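Local coordinates for ESAT-6-like protein MAB_3113 (PDB 4I0X) that is of unknown function but, as a probably secreted WXG100-family protein, pairs with its ESAT-6-like partner MAB_3112 in the EsxEF complex, at residues Q18-S21 and R22-F26; Y58-A61 and H62-M66. The protein carries 4 engineered substitutions. All blocks are in the same frame, centred on the assembly; numbering follows the deposited sequence.

Contact 1: Q18-S21 and R22-F26; sequences QVTS and RARGF. With SO4 (sulfate ion), chain M.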
ATOM      1  N   GLN B  18     -17.151   2.533  -7.597  1.00 11.56           N
ATOM      2  CA  GLN B  18     -17.025   1.538  -6.522  1.00 12.69           C
ATOM      3  C   GLN B  18     -15.612   0.920  -6.413  1.00 11.15           C
ATOM      4  O   GLN B  18     -15.103   0.751  -5.325  1.00 11.20           O
ATOM      5  CB  GLN B  18     -18.121   0.444  -6.655  1.00 13.12           C
ATOM      6  CG  GLN B  18     -18.004  -0.734  -5.713  1.00 13.93           C
ATOM      7  CD  GLN B  18     -17.919  -0.372  -4.224  1.00 21.78           C
ATOM      8  OE1 GLN B  18     -17.349  -1.134  -3.417  1.00 18.98           O
ATOM      9  NE2 GLN B  18     -18.526   0.759  -3.846  1.00 15.04           N
ATOM     10  N   VAL B  19     -14.994   0.587  -7.540  1.00 10.62           N
ATOM     11  CA  VAL B  19     -13.657   0.026  -7.541  1.00 10.14           C
ATOM     12  C   VAL B  19     -12.681   1.080  -7.022  1.00  9.55           C
ATOM     13  O   VAL B  19     -11.769   0.784  -6.253  1.00 11.19           O
ATOM     14  CB  VAL B  19     -13.245  -0.447  -8.963  1.00 10.17           C
ATOM     15  CG1 VAL B  19     -11.777  -0.868  -8.976  1.00  9.94           C
ATOM     16  CG2 VAL B  19     -14.168  -1.538  -9.432  1.00 12.45           C
ATOM     17  N   THR B  20     -12.905   2.321  -7.412  1.00 10.48           N
ATOM     18  CA  THR B  20     -12.003   3.400  -7.039  1.00 11.45           C
ATOM     19  C   THR B  20     -12.133   3.616  -5.561  1.00 16.47           C
ATOM     20  O   THR B  20     -11.146   3.873  -4.872  1.00 12.85           O
ATOM     21  CB  THR B  20     -12.343   4.715  -7.798  1.00 13.54           C
ATOM     22  OG1 THR B  20     -12.433   4.425  -9.195  1.00 13.82           O
ATOM     23  CG2 THR B  20     -11.290   5.784  -7.523  1.00 14.56           C
ATOM     24  N   SER B  21     -13.361   3.493  -5.075  1.00 14.70           N
ATOM     25  CA  SER B  21     -13.642   3.635  -3.660  1.00 13.97           C
ATOM     26  C   SER B  21     -12.932   2.505  -2.842  1.00 16.05           C
ATOM     27  O   SER B  21     -12.391   2.760  -1.758  1.00 11.30           O
ATOM     28  CB  SER B  21     -15.154   3.682  -3.437  1.00 13.40           C
ATOM     29  OG  SER B  21     -15.491   3.682  -2.073  1.00 29.13           O
ATOM     30  N   ARG B  22     -12.865   1.297  -3.395  1.00 10.68           N
ATOM     31  CA  ARG B  22     -12.152   0.194  -2.733  1.00 10.44           C
ATOM     32  C   ARG B  22     -10.629   0.446  -2.711  1.00 13.44           C
ATOM     33  O   ARG B  22      -9.936   0.156  -1.711  1.00 10.13           O
ATOM     34  CB  ARG B  22     -12.458  -1.134  -3.408  1.00 10.84           C
ATOM     35  CG  ARG B  22     -13.874  -1.579  -3.236  1.00 12.07           C
ATOM     36  CD  ARG B  22     -14.131  -2.915  -3.939  1.00 19.19           C
ATOM     37  NE  ARG B  22     -15.484  -3.314  -3.657  1.00 15.62           N
ATOM     38  CZ  ARG B  22     -15.956  -4.553  -3.603  1.00 15.79           C
ATOM     39  NH1 ARG B  22     -15.197  -5.604  -3.835  1.00 16.72           N
ATOM     40  NH2 ARG B  22     -17.229  -4.720  -3.330  1.00 17.33           N
ATOM     41  N   ALA B  23     -10.127   1.045  -3.784  1.00 12.95           N
ATOM     42  CA  ALA B  23      -8.711   1.413  -3.876  1.00 12.44           C
ATOM     43  C   ALA B  23      -8.360   2.524  -2.873  1.00 13.15           C
ATOM     44  O   ALA B  23      -7.266   2.562  -2.349  1.00 11.94           O
ATOM     45  CB  ALA B  23      -8.366   1.875  -5.298  1.00 11.26           C
ATOM     46  N   ARG B  24      -9.282   3.441  -2.642  1.00 11.26           N
ATOM     47  CA  ARG B  24      -9.128   4.454  -1.627  1.00 12.06           C
ATOM     48  C   ARG B  24      -9.161   3.876  -0.190  1.00 10.09           C
ATOM     49  O   ARG B  24      -8.366   4.232   0.653  1.00 10.30           O
ATOM     50  CB  ARG B  24     -10.184   5.517  -1.838  1.00 13.49           C
ATOM     51  CG  ARG B  24     -10.194   6.621  -0.821  1.00 32.77           C
ATOM     52  CD  ARG B  24     -11.397   7.528  -1.072  1.00 41.24           C
ATOM     53  NE  ARG B  24     -11.570   7.737  -2.504  1.00 41.10           N
ATOM     54  CZ  ARG B  24     -12.661   7.467  -3.212  1.00 39.64           C
ATOM     55  NH1 ARG B  24     -13.765   6.995  -2.647  1.00 48.71           N
ATOM     56  NH2 ARG B  24     -12.651   7.709  -4.513  1.00 41.42           N
ATOM     57  N   GLY B  25     -10.054   2.943   0.052  1.00 11.25           N
ATOM     58  CA  GLY B  25     -10.129   2.231   1.301  1.00 16.41           C
ATOM     59  C   GLY B  25      -8.858   1.466   1.550  1.00 16.36           C
ATOM     60  O   GLY B  25      -8.379   1.396   2.678  1.00 18.01           O
ATOM     61  N   PHE B  26      -8.298   0.910   0.496  1.00 11.37           N
ATOM     62  CA  PHE B  26      -7.052   0.166   0.630  1.00 12.58           C
ATOM     63  C   PHE B  26      -5.897   1.113   0.979  1.00 12.24           C
ATOM     64  O   PHE B  26      -5.144   0.842   1.897  1.00 12.71           O
ATOM     65  CB  PHE B  26      -6.751  -0.577  -0.657  1.00 14.37           C
ATOM     66  CG  PHE B  26      -5.532  -1.420  -0.592  1.00 13.77           C
ATOM     67  CD1 PHE B  26      -5.516  -2.580   0.153  1.00 10.48           C
ATOM     68  CD2 PHE B  26      -4.409  -1.070  -1.291  1.00 13.84           C
ATOM     69  CE1 PHE B  26      -4.374  -3.376   0.199  1.00 14.41           C
ATOM     70  CE2 PHE B  26      -3.262  -1.874  -1.257  1.00 23.29           C
ATOM     71  CZ  PHE B  26      -3.263  -3.027  -0.511  1.00 16.78           C
TER
HETATM   72  S   SO4 M 201     -17.320  -8.442  -3.456  1.00 42.49           S
HETATM   73  O1  SO4 M 201     -15.880  -8.493  -3.234  1.00 42.70           O
HETATM   74  O2  SO4 M 201     -17.941  -9.636  -2.895  1.00 50.93           O
HETATM   75  O3  SO4 M 201     -17.860  -7.275  -2.789  1.00 39.55           O
HETATM   76  O4  SO4 M 201     -17.671  -8.368  -4.896  1.00 36.88           O
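Between Gln18 and Phe26 the chain is unbroken alpha helix, and the amides of Arg22, Ala23, Arg24 and Gly25 each bond to the carbonyl oxygen four residues back, on Gln18 through Ser21. One of these i to i+4 pairs is joined a second time by its side chains: Arg22 NE donates to Gln18 OE1 at 2.9 Å, almost straight at 172°. The bond uses a lone pair of the amide oxygen and runs in the guanidinium plane, while the amide itself stands nearly perpendicular to that plane. Gln18 reaches it by turning about its CB-CG bond (chi2 54°), whereas Arg22 is extended from CG to NE. With NE taken, the outer edge of the guanidinium grips a sulfate, probably from the crystallisation liquor: Arg22 NH1 donates to sulfate O1 at 3.0 Å and NH2 to sulfate O3 at 2.7 Å. Three bonds along its edges thus hold the group's rotation in this crystal. Arg24 folds the other way, kinking at chi3 (-41°) to lie back over the preceding turn, with NH1 3.5 Å from Ser21 CA and NH2 3.8 Å from Thr20 CG2. Its NE forms a salt bridge with Glu80, tying helix 11-47 to helix 52-87 of the same hairpin. Thr20 OG1 bonds to Ile16 O and also to Tyr45 OH of the MAB_3112 chain. Ala23 rests on Leu76 and Met79 of helix 52-87 and on Met52 of MAB_3112, so this turn packs against its own hairpin partner and the other subunit alike.

Contact 2: Y58-A61 and H62-M66; sequences YSQA and HKEWM. Engineered in segment 58-61: Gln60 (natural residue Glu).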
ATOM      1  N   TYR B  58      15.753  -1.444  10.183  1.00 20.21           N
ATOM      2  CA  TYR B  58      14.494  -0.728  10.243  1.00 18.79           C
ATOM      3  C   TYR B  58      14.491   0.424   9.253  1.00 16.55           C
ATOM      4  O   TYR B  58      13.527   0.642   8.510  1.00 18.55           O
ATOM      5  CB  TYR B  58      14.211  -0.167  11.633  1.00 21.82           C
ATOM      6  CG  TYR B  58      12.979   0.684  11.580  1.00 23.11           C
ATOM      7  CD1 TYR B  58      11.739   0.105  11.321  1.00 20.08           C
ATOM      8  CD2 TYR B  58      13.047   2.062  11.724  1.00 22.47           C
ATOM      9  CE1 TYR B  58      10.610   0.872  11.232  1.00 23.43           C
ATOM     10  CE2 TYR B  58      11.919   2.841  11.636  1.00 25.43           C
ATOM     11  CZ  TYR B  58      10.700   2.242  11.383  1.00 26.83           C
ATOM     12  OH  TYR B  58       9.554   3.007  11.287  1.00 29.37           O
ATOM     13  N   SER B  59      15.581   1.167   9.250  1.00 17.77           N
ATOM     14  CA  SER B  59      15.675   2.337   8.436  1.00 18.51           C
ATOM     15  C   SER B  59      15.478   1.946   6.935  1.00 18.42           C
ATOM     16  O   SER B  59      14.796   2.638   6.190  1.00 18.21           O
ATOM     17  CB  SER B  59      16.997   3.055   8.719  1.00 20.35           C
ATOM     18  OG  SER B  59      17.139   4.173   7.902  1.00 27.42           O
ATOM     19  N   GLN B  60      16.058   0.823   6.531  1.00 18.77           N
ATOM     20  CA  GLN B  60      15.994   0.380   5.141  1.00 19.15           C
ATOM     21  C   GLN B  60      14.574   0.036   4.748  1.00 17.58           C
ATOM     22  O   GLN B  60      14.119   0.448   3.699  1.00 17.62           O
ATOM     23  CB  GLN B  60      16.868  -0.860   4.946  1.00 24.61           C
ATOM     24  CG  GLN B  60      17.440  -1.018   3.567  1.00 36.01           C
ATOM     25  CD  GLN B  60      18.834  -0.409   3.447  1.00 45.86           C
ATOM     26  OE1 GLN B  60      19.686  -0.582   4.324  1.00 48.66           O
ATOM     27  NE2 GLN B  60      19.071   0.299   2.353  1.00 44.86           N
ATOM     28  N   ALA B  61      13.894  -0.750   5.587  1.00 16.41           N
ATOM     29  CA  ALA B  61      12.530  -1.174   5.316  1.00 15.15           C
ATOM     30  C   ALA B  61      11.638   0.054   5.299  1.00 18.02           C
ATOM     31  O   ALA B  61      10.824   0.198   4.418  1.00 13.96           O
ATOM     32  CB  ALA B  61      12.068  -2.149   6.349  1.00 15.51           C
ATOM     33  N   HIS B  62      11.843   0.954   6.257  1.00 14.69           N
ATOM     34  CA  HIS B  62      11.045   2.161   6.354  1.00 16.93           C
ATOM     35  C   HIS B  62      11.200   3.094   5.125  1.00 15.18           C
ATOM     36  O   HIS B  62      10.234   3.672   4.632  1.00 15.02           O
ATOM     37  CB  HIS B  62      11.397   2.905   7.637  1.00 15.06           C
ATOM     38  CG  HIS B  62      10.818   4.280   7.704  1.00 20.78           C
ATOM     39  ND1 HIS B  62      11.498   5.397   7.263  1.00 32.88           N
ATOM     40  CD2 HIS B  62       9.605   4.716   8.116  1.00 27.51           C
ATOM     41  CE1 HIS B  62      10.733   6.466   7.417  1.00 31.58           C
ATOM     42  NE2 HIS B  62       9.579   6.079   7.932  1.00 28.14           N
ATOM     43  N   LYS B  63      12.417   3.215   4.640  1.00 16.44           N
ATOM     44  CA  LYS B  63      12.675   3.947   3.435  1.00 17.56           C
ATOM     45  C   LYS B  63      11.873   3.311   2.298  1.00 16.87           C
ATOM     46  O   LYS B  63      11.228   3.999   1.555  1.00 16.80           O
ATOM     47  CB  LYS B  63      14.172   3.991   3.138  1.00 19.49           C
ATOM     48  CG  LYS B  63      14.541   4.767   1.852  1.00 23.99           C
ATOM     49  CD  LYS B  63      13.963   6.190   1.844  1.00 32.46           C
ATOM     50  CE  LYS B  63      14.612   7.073   0.750  1.00 35.97           C
ATOM     51  NZ  LYS B  63      16.083   7.309   1.029  1.00 36.97           N
ATOM     52  N   GLU B  64      11.885   1.986   2.192  1.00 20.51           N
ATOM     53  CA  GLU B  64      11.214   1.339   1.074  1.00 17.37           C
ATOM     54  C   GLU B  64       9.719   1.558   1.149  1.00 19.28           C
ATOM     55  O   GLU B  64       9.083   1.914   0.151  1.00 18.65           O
ATOM     56  CB  GLU B  64      11.530  -0.157   1.012  1.00 17.50           C
ATOM     57  CG  GLU B  64      12.941  -0.439   0.652  1.00 33.10           C
ATOM     58  CD  GLU B  64      13.373  -1.842   1.007  1.00 48.05           C
ATOM     59  OE1 GLU B  64      14.604  -2.110   1.003  1.00 54.31           O
ATOM     60  OE2 GLU B  64      12.481  -2.677   1.278  1.00 51.29           O
ATOM     61  N   TRP B  65       9.128   1.376   2.319  1.00 15.28           N
ATOM     62  CA  TRP B  65       7.689   1.483   2.340  1.00 12.42           C
ATOM     63  C   TRP B  65       7.161   2.895   2.255  1.00 12.51           C
ATOM     64  O   TRP B  65       6.046   3.093   1.803  1.00 13.95           O
ATOM     65  CB  TRP B  65       7.057   0.714   3.488  1.00 15.98           C
ATOM     66  CG  TRP B  65       7.183   1.211   4.870  1.00 11.72           C
ATOM     67  CD1 TRP B  65       6.794   2.394   5.363  1.00 14.31           C
ATOM     68  CD2 TRP B  65       7.672   0.445   5.972  1.00 15.41           C
ATOM     69  NE1 TRP B  65       7.021   2.433   6.728  1.00 17.08           N
ATOM     70  CE2 TRP B  65       7.566   1.240   7.114  1.00 17.89           C
ATOM     71  CE3 TRP B  65       8.208  -0.844   6.089  1.00 20.87           C
ATOM     72  CZ2 TRP B  65       7.981   0.803   8.364  1.00 23.59           C
ATOM     73  CZ3 TRP B  65       8.622  -1.270   7.320  1.00 25.53           C
ATOM     74  CH2 TRP B  65       8.498  -0.456   8.445  1.00 24.25           C
ATOM     75  N   MET B  66       7.979   3.858   2.672  1.00 15.37           N
ATOM     76  CA  MET B  66       7.639   5.261   2.604  1.00 17.23           C
ATOM     77  C   MET B  66       7.646   5.692   1.141  1.00 18.81           C
ATOM     78  O   MET B  66       6.739   6.362   0.686  1.00 15.52           O
ATOM     79  CB  MET B  66       8.661   6.094   3.386  1.00 15.91           C
ATOM     80  CG  MET B  66       8.376   7.579   3.447  1.00 32.32           C
ATOM     81  SD  MET B  66       9.568   8.432   4.513  1.00 42.77           S
ATOM     82  CE  MET B  66      10.969   8.561   3.393  1.00 54.33           C
TER
HETATM   83  O   HOH W   1      14.302   5.428   6.583  1.00 25.68           O
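Tyr58, His62 and Trp65 form an aromatic cluster along successive turns of one helix. His62 CB lies over one face of the Tyr58 ring, a CH-pi contact 4.1 Å from the ring centroid, while the imidazole lies obliquely beside the hydroxyl end of the phenol, its CD2 3.6 Å from Tyr58 OH. Trp65 approaches Tyr58 from another direction: CH2 of the indole comes to 3.7 Å from Tyr58 CE1, with the two ring planes inclined at 70°. The tryptophan takes the first torsion that sets CG between backbone N and carbonyl carbon (chi1 72°), folding the indole back over the preceding turn. There its face covers the Ala61 carbonyl, whose oxygen is 3.3 Å from Trp65 CE3 and also accepts the Trp65 amide, and CZ3 meets Ala61 CB at 3.7 Å. On the outer side, a water in the imidazole plane joins His62 ND1 to Ser59 O, 2.9 Å from each, donating to the carbonyl. That oxygen also receives the Lys63 amide. Farther out, helix 11-47 positions the polar ends: Gln42 OE1 bonds to Tyr58 OH and Glu38 OE2 to Trp65 NE1. Ala61 and Trp65 pack on Ile66 and Ala62 of the MAB_3112 chain, respectively. The cluster thus divides its chemistry: carbon surfaces of Tyr58 and Trp65 pack on neighbouring helices, Gln42 and Glu38 satisfy the buried hydroxyl and indole nitrogen, and His62, partly exposed, turns ND1 to water.

Contact 1 belongs to helix 11-47 and contact 2 to helix 52-87, the two long helices that make up the hairpin characteristic of WXG100 proteins. Contact 1 closes before contact 2 opens, and the chain turns between the helices at residues 48-51. The centres of the two contacts are 25 Å apart, on opposite sides of the chain's centre, and about 11 Å separates their nearest atoms, so neither touches the other. Each is bridged to the opposite helix by side-chain polar bonds, through Glu80 for contact 1 and through Glu38 and Gln42 for contact 2. Both also pack on MAB_3112, so the interface with MAB_3112 takes in both halves of the hairpin.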